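PDB 4BE3: alginate lyase, family PL7 from Zobellia galactanivorans, which probably cleaves alginate by beta-elimination as an exolytic lyase, releasing small products from the ends of the chains. Local coordinates for residues 2-16 and 27-39. Numbering follows the deposited sequence.
Sequences KYPSELIPQMDEWKI and LVNYAKDDFFYVE
At one margin of the beta-jelly-roll sandwich of this PL7 lyase, Phe-36 of edge strand 36-41 sits between Pro-4 and Ile-16. CD1 of Ile-16 lies over one ring face, 3.5 Å from the Phe-36 ring centroid. CG of Pro-4 covers the opposite face, 3.8 Å from that centroid. Both are CH-pi contacts. The sulfur of Met-11 reaches the ring edge in a Met-aromatic contact, SD to Phe-36 CZ 4.0 Å. With CG of Phe-36 anti to the backbone N (chi1 175°), the ring projects between these partners. The ring also meets that of Phe-49. Without the ring, as with an alanine here, a gap is likely to open between Pro-4 and Ile-16, and the Met-11 sulfur would lose its aromatic partner.

Leu-27 extends this apolar layer. Its CD2 packs on CG2 of Ile-16 at 3.5 Å, and its CB on CG of Met-11. The Ile-16 and Phe-36 pair joins the two sheets of the sandwich: strand 14-17 belongs to one, strand 36-41 to the other. Val-38, further along the edge strand, presses CG2 against the backbone of Tyr-3 and Pro-4. Its CG1 meets Leu-7 CD1 tip to tip.

The N-terminal loop is also held by polar links. The backbone N of Asn-29 donates to OG of Ser-5 (2.9 Å, 163°). The Ser-5 hydroxyl stands between its own N and carbonyl carbon (chi1 47°), which turns it to this donor. Tyr-3 lays one ring face over the backbone of Asn-29, with Asn-29 C 3.3 Å above the ring plane. One water accepts from Ser-5 N and Tyr-30 N and donates to Leu-27 O. Another donates to Lys-2 O and accepts from Val-38 N, linking the two.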
loop_
_atom_site.group_PDB
_atom_site.type_symbol
_atom_site.label_atom_id
_atom_site.label_comp_id
_atom_site.label_asym_id
_atom_site.label_seq_id
_atom_site.Cartn_x
_atom_site.Cartn_y
_atom_site.Cartn_z
ATOM N N LYS A 2 28.637 11.609 6.053
ATOM C CA LYS A 2 27.269 11.179 6.124
ATOM C C LYS A 2 26.872 10.121 5.106
ATOM O O LYS A 2 27.451 9.985 4.069
ATOM C CB LYS A 2 26.229 12.296 6.110
ATOM C CG LYS A 2 26.695 13.544 6.881
ATOM C CD LYS A 2 25.444 14.366 6.950
ATOM C CE LYS A 2 25.702 15.446 7.970
ATOM N NZ LYS A 2 24.335 15.966 8.083
ATOM N N TYR A 3 25.886 9.316 5.507
ATOM C CA TYR A 3 25.252 8.347 4.640
ATOM C C TYR A 3 23.947 9.064 4.139
ATOM O O TYR A 3 23.354 9.856 4.817
ATOM C CB TYR A 3 24.874 7.088 5.454
ATOM C CG TYR A 3 26.104 6.260 5.775
ATOM C CD1 TYR A 3 26.637 5.459 4.759
ATOM C CD2 TYR A 3 26.760 6.369 7.040
ATOM C CE1 TYR A 3 27.791 4.729 5.006
ATOM C CE2 TYR A 3 27.909 5.635 7.309
ATOM C CZ TYR A 3 28.408 4.803 6.288
ATOM O OH TYR A 3 29.572 4.036 6.399
ATOM N N PRO A 4 23.530 8.703 2.946
ATOM C CA PRO A 4 22.249 9.177 2.408
ATOM C C PRO A 4 21.120 8.951 3.401
ATOM O O PRO A 4 20.166 9.830 3.461
ATOM C CB PRO A 4 22.077 8.256 1.201
ATOM C CG PRO A 4 23.520 8.121 0.694
ATOM C CD PRO A 4 24.277 7.830 1.987
ATOM N N SER A 5 21.176 7.865 4.272
ATOM C CA SER A 5 20.040 7.621 5.158
ATOM C C SER A 5 19.936 8.759 6.166
ATOM O O SER A 5 18.869 8.906 6.741
ATOM C CB SER A 5 20.170 6.300 5.924
ATOM O OG SER A 5 21.514 6.189 6.482
ATOM N N GLU A 6 21.020 9.508 6.362
ATOM C CA GLU A 6 20.904 10.625 7.315
ATOM C C GLU A 6 20.080 11.763 6.746
ATOM O O GLU A 6 19.692 12.648 7.475
ATOM C CB GLU A 6 22.270 11.173 7.661
ATOM C CG GLU A 6 23.123 10.106 8.425
ATOM C CD GLU A 6 24.539 10.557 8.754
ATOM O OE1 GLU A 6 24.712 11.655 9.358
ATOM O OE2 GLU A 6 25.506 9.801 8.354
ATOM N N LEU A 7 19.918 11.751 5.387
ATOM C CA LEU A 7 19.098 12.848 4.683
ATOM C C LEU A 7 17.713 12.404 4.264
ATOM O O LEU A 7 16.910 13.200 3.975
ATOM C CB LEU A 7 19.887 13.291 3.436
ATOM C CG LEU A 7 21.285 13.800 3.603
ATOM C CD1 LEU A 7 22.057 14.217 2.299
ATOM C CD2 LEU A 7 21.262 14.887 4.656
ATOM N N ILE A 8 17.438 11.112 4.284
ATOM C CA ILE A 8 16.186 10.561 3.840
ATOM C C ILE A 8 15.688 9.605 4.940
ATOM O O ILE A 8 16.034 8.417 5.005
ATOM C CB ILE A 8 16.387 9.753 2.519
ATOM C CG1 ILE A 8 16.931 10.700 1.412
ATOM C CG2 ILE A 8 15.030 9.105 2.030
ATOM C CD1 ILE A 8 17.190 9.864 0.145
ATOM N N PRO A 9 14.761 10.069 5.682
ATOM C CA PRO A 9 14.310 9.309 6.845
ATOM C C PRO A 9 13.581 8.063 6.482
ATOM O O PRO A 9 13.452 7.174 7.334
ATOM C CB PRO A 9 13.357 10.264 7.513
ATOM C CG PRO A 9 13.537 11.597 6.952
ATOM C CD PRO A 9 14.384 11.494 5.700
ATOM N N GLN A 10 13.009 7.987 5.260
ATOM C CA GLN A 10 12.409 6.757 4.852
ATOM C C GLN A 10 13.349 5.907 4.061
ATOM O O GLN A 10 12.887 5.058 3.274
ATOM C CB GLN A 10 11.220 7.141 3.892
ATOM C CG GLN A 10 10.122 7.848 4.756
ATOM C CD GLN A 10 9.072 8.389 3.756
ATOM O OE1 GLN A 10 9.450 8.894 2.690
ATOM N NE2 GLN A 10 7.859 8.345 4.115
ATOM N N MET A 11 14.645 5.979 4.330
ATOM C CA MET A 11 15.572 5.220 3.518
ATOM C C MET A 11 15.306 3.739 3.617
ATOM O O MET A 11 15.523 2.987 2.600
ATOM C CB MET A 11 16.990 5.666 3.804
ATOM C CG MET A 11 17.930 4.945 2.981
ATOM S SD MET A 11 18.516 6.088 1.742
ATOM C CE MET A 11 17.342 6.177 0.616
ATOM N N ASP A 12 14.693 3.290 4.758
ATOM C CA ASP A 12 14.503 1.849 4.865
ATOM C C ASP A 12 13.309 1.389 4.046
ATOM O O ASP A 12 13.045 0.249 3.985
ATOM C CB ASP A 12 14.251 1.437 6.354
ATOM C CG ASP A 12 12.986 2.062 6.937
ATOM O OD1 ASP A 12 12.245 2.897 6.424
ATOM O OD2 ASP A 12 12.694 1.705 8.056
ATOM N N GLU A 13 12.597 2.277 3.379
ATOM C CA GLU A 13 11.479 1.932 2.463
ATOM C C GLU A 13 11.934 1.724 0.994
ATOM O O GLU A 13 11.115 1.351 0.165
ATOM C CB GLU A 13 10.463 3.133 2.507
ATOM C CG GLU A 13 9.802 3.100 3.888
ATOM C CD GLU A 13 8.694 4.147 3.978
ATOM O OE1 GLU A 13 7.919 4.465 2.942
ATOM O OE2 GLU A 13 8.535 4.756 5.088
ATOM N N TRP A 14 13.213 1.911 0.782
ATOM C CA TRP A 14 13.811 1.737 -0.565
ATOM C C TRP A 14 14.876 0.679 -0.660
ATOM O O TRP A 14 15.639 0.522 0.351
ATOM C CB TRP A 14 14.506 3.021 -0.967
ATOM C CG TRP A 14 13.585 4.244 -1.014
ATOM C CD1 TRP A 14 13.499 5.255 -0.066
ATOM C CD2 TRP A 14 12.800 4.720 -2.179
ATOM N NE1 TRP A 14 12.693 6.267 -0.511
ATOM C CE2 TRP A 14 12.208 5.965 -1.794
ATOM C CE3 TRP A 14 12.521 4.182 -3.455
ATOM C CZ2 TRP A 14 11.429 6.782 -2.700
ATOM C CZ3 TRP A 14 11.690 4.947 -4.331
ATOM C CH2 TRP A 14 11.150 6.211 -3.941
ATOM N N LYS A 15 15.050 -0.003 -1.834
ATOM C CA LYS A 15 16.221 -0.811 -2.113
ATOM C C LYS A 15 16.945 -0.037 -3.253
ATOM O O LYS A 15 16.350 0.986 -3.792
ATOM C CB LYS A 15 15.833 -2.170 -2.623
ATOM C CG LYS A 15 15.040 -2.122 -3.928
ATOM C CD LYS A 15 14.493 -3.475 -4.330
ATOM C CE LYS A 15 13.318 -3.859 -3.404
ATOM N NZ LYS A 15 12.577 -4.956 -4.135
ATOM N N ILE A 16 18.156 -0.441 -3.562
ATOM C CA ILE A 16 18.863 0.278 -4.661
ATOM C C ILE A 16 19.461 -0.717 -5.642
ATOM O O ILE A 16 19.813 -1.879 -5.247
ATOM C CB ILE A 16 19.939 1.288 -4.056
ATOM C CG1 ILE A 16 20.365 2.425 -5.083
ATOM C CG2 ILE A 16 21.216 0.538 -3.646
ATOM C CD1 ILE A 16 21.096 3.580 -4.469
ATOM N N LEU A 27 19.347 -0.028 3.230
ATOM C CA LEU A 27 20.146 1.168 2.772
ATOM C C LEU A 27 20.434 2.073 3.866
ATOM O O LEU A 27 21.071 3.112 3.746
ATOM C CB LEU A 27 19.340 1.970 1.612
ATOM C CG LEU A 27 19.149 1.153 0.338
ATOM C CD1 LEU A 27 18.324 2.075 -0.604
ATOM C CD2 LEU A 27 20.488 0.742 -0.220
ATOM N N VAL A 28 20.010 1.659 5.079
ATOM C CA VAL A 28 20.456 2.467 6.223
ATOM C C VAL A 28 21.961 2.368 6.424
ATOM O O VAL A 28 22.555 1.156 6.455
ATOM C CB VAL A 28 19.669 2.098 7.523
ATOM C CG1 VAL A 28 20.297 2.824 8.725
ATOM C CG2 VAL A 28 18.205 2.591 7.412
ATOM N N ASN A 29 22.632 3.535 6.598
ATOM C CA ASN A 29 24.097 3.568 6.666
ATOM C C ASN A 29 24.768 2.815 5.545
ATOM O O ASN A 29 25.652 1.957 5.786
ATOM C CB ASN A 29 24.574 3.045 8.014
ATOM C CG ASN A 29 24.037 3.904 9.139
ATOM O OD1 ASN A 29 23.885 5.138 8.935
ATOM N ND2 ASN A 29 23.686 3.293 10.315
ATOM N N TYR A 30 24.377 3.133 4.291
ATOM C CA TYR A 30 25.010 2.492 3.130
ATOM C C TYR A 30 25.399 3.521 2.165
ATOM O O TYR A 30 24.570 4.408 1.901
ATOM C CB TYR A 30 24.030 1.559 2.519
ATOM C CG TYR A 30 24.623 0.923 1.252
ATOM C CD1 TYR A 30 25.531 -0.090 1.343
ATOM C CD2 TYR A 30 24.278 1.438 -0.037
ATOM C CE1 TYR A 30 26.114 -0.700 0.200
ATOM C CE2 TYR A 30 24.784 0.817 -1.161
ATOM C CZ TYR A 30 25.707 -0.229 -1.035
ATOM O OH TYR A 30 26.246 -0.786 -2.162
ATOM N N ALA A 31 26.627 3.453 1.642
ATOM C CA ALA A 31 27.000 4.379 0.536
ATOM C C ALA A 31 27.959 3.594 -0.308
ATOM O O ALA A 31 28.531 2.562 0.150
ATOM C CB ALA A 31 27.666 5.686 1.055
ATOM N N LYS A 32 28.185 4.063 -1.552
ATOM C CA LYS A 32 29.260 3.496 -2.276
ATOM C C LYS A 32 29.795 4.620 -3.114
ATOM O O LYS A 32 29.053 5.303 -3.896
ATOM C CB LYS A 32 28.765 2.340 -3.144
ATOM C CG LYS A 32 29.983 1.945 -3.999
ATOM C CD LYS A 32 30.346 0.502 -3.917
ATOM C CE LYS A 32 29.605 -0.319 -4.947
ATOM N NZ LYS A 32 30.654 -1.297 -5.369
ATOM N N ASP A 33 31.092 4.897 -2.947
ATOM C CA ASP A 33 31.772 5.954 -3.648
ATOM C C ASP A 33 31.514 5.843 -5.178
ATOM O O ASP A 33 31.460 4.708 -5.758
ATOM C CB ASP A 33 33.306 5.767 -3.534
ATOM C CG ASP A 33 33.831 6.074 -2.123
ATOM O OD1 ASP A 33 33.139 6.584 -1.278
ATOM O OD2 ASP A 33 35.029 5.843 -1.951
ATOM N N ASP A 34 31.405 7.022 -5.785
ATOM C CA ASP A 34 31.109 7.125 -7.273
ATOM C C ASP A 34 29.728 6.669 -7.708
ATOM O O ASP A 34 29.519 6.669 -8.940
ATOM C CB ASP A 34 32.084 6.287 -8.092
ATOM C CG ASP A 34 33.491 6.863 -8.096
ATOM O OD1 ASP A 34 33.712 8.046 -7.616
ATOM O OD2 ASP A 34 34.346 6.064 -8.564
ATOM N N PHE A 35 28.836 6.229 -6.807
ATOM C CA PHE A 35 27.480 5.835 -7.256
ATOM C C PHE A 35 26.457 6.476 -6.372
ATOM O O PHE A 35 25.487 7.017 -6.849
ATOM C CB PHE A 35 27.287 4.327 -7.210
ATOM C CG PHE A 35 28.230 3.610 -8.199
ATOM C CD1 PHE A 35 27.963 3.606 -9.553
ATOM C CD2 PHE A 35 29.371 2.973 -7.720
ATOM C CE1 PHE A 35 28.865 2.962 -10.445
ATOM C CE2 PHE A 35 30.269 2.342 -8.602
ATOM C CZ PHE A 35 30.021 2.341 -9.944
ATOM N N PHE A 36 26.610 6.311 -5.034
ATOM C CA PHE A 36 25.424 6.601 -4.170
ATOM C C PHE A 36 25.991 7.118 -2.880
ATOM O O PHE A 36 26.619 6.319 -2.124
ATOM C CB PHE A 36 24.611 5.354 -3.885
ATOM C CG PHE A 36 23.427 5.575 -2.899
ATOM C CD1 PHE A 36 22.397 6.545 -3.129
ATOM C CD2 PHE A 36 23.394 4.804 -1.708
ATOM C CE1 PHE A 36 21.328 6.668 -2.208
ATOM C CE2 PHE A 36 22.327 4.929 -0.811
ATOM C CZ PHE A 36 21.370 5.883 -1.023
ATOM N N TYR A 37 25.954 8.427 -2.695
ATOM C CA TYR A 37 26.777 9.015 -1.584
ATOM C C TYR A 37 26.247 10.394 -1.315
ATOM O O TYR A 37 25.369 10.875 -1.982
ATOM C CB TYR A 37 28.270 9.134 -1.873
ATOM C CG TYR A 37 28.589 9.833 -3.199
ATOM C CD1 TYR A 37 28.653 9.058 -4.385
ATOM C CD2 TYR A 37 28.818 11.205 -3.265
ATOM C CE1 TYR A 37 28.979 9.691 -5.615
ATOM C CE2 TYR A 37 29.161 11.821 -4.472
ATOM C CZ TYR A 37 29.226 11.065 -5.619
ATOM O OH TYR A 37 29.543 11.730 -6.833
ATOM N N VAL A 38 26.762 11.034 -0.289
ATOM C CA VAL A 38 26.244 12.363 0.129
ATOM C C VAL A 38 27.274 13.389 -0.308
ATOM O O VAL A 38 28.498 13.128 -0.201
ATOM C CB VAL A 38 26.087 12.492 1.687
ATOM C CG1 VAL A 38 25.748 13.945 2.011
ATOM C CG2 VAL A 38 24.931 11.529 2.111
ATOM N N GLU A 39 26.850 14.560 -0.766
ATOM C CA GLU A 39 27.778 15.654 -1.099
ATOM C C GLU A 39 27.247 16.852 -0.388
ATOM O O GLU A 39 26.036 17.067 -0.325
ATOM C CB GLU A 39 27.857 15.984 -2.660
ATOM C CG GLU A 39 29.093 16.861 -2.834
ATOM C CD GLU A 39 29.754 16.738 -4.159
ATOM O OE1 GLU A 39 29.870 15.610 -4.792
ATOM O OE2 GLU A 39 30.184 17.835 -4.575
HETATM O O HOH W 1 28.011 9.051 1.571
HETATM O O HOH W 2 22.427 5.367 3.359
HETATM O O HOH W 3 21.590 6.838 8.899
HETATM O O HOH W 4 16.555 0.101 2.796
#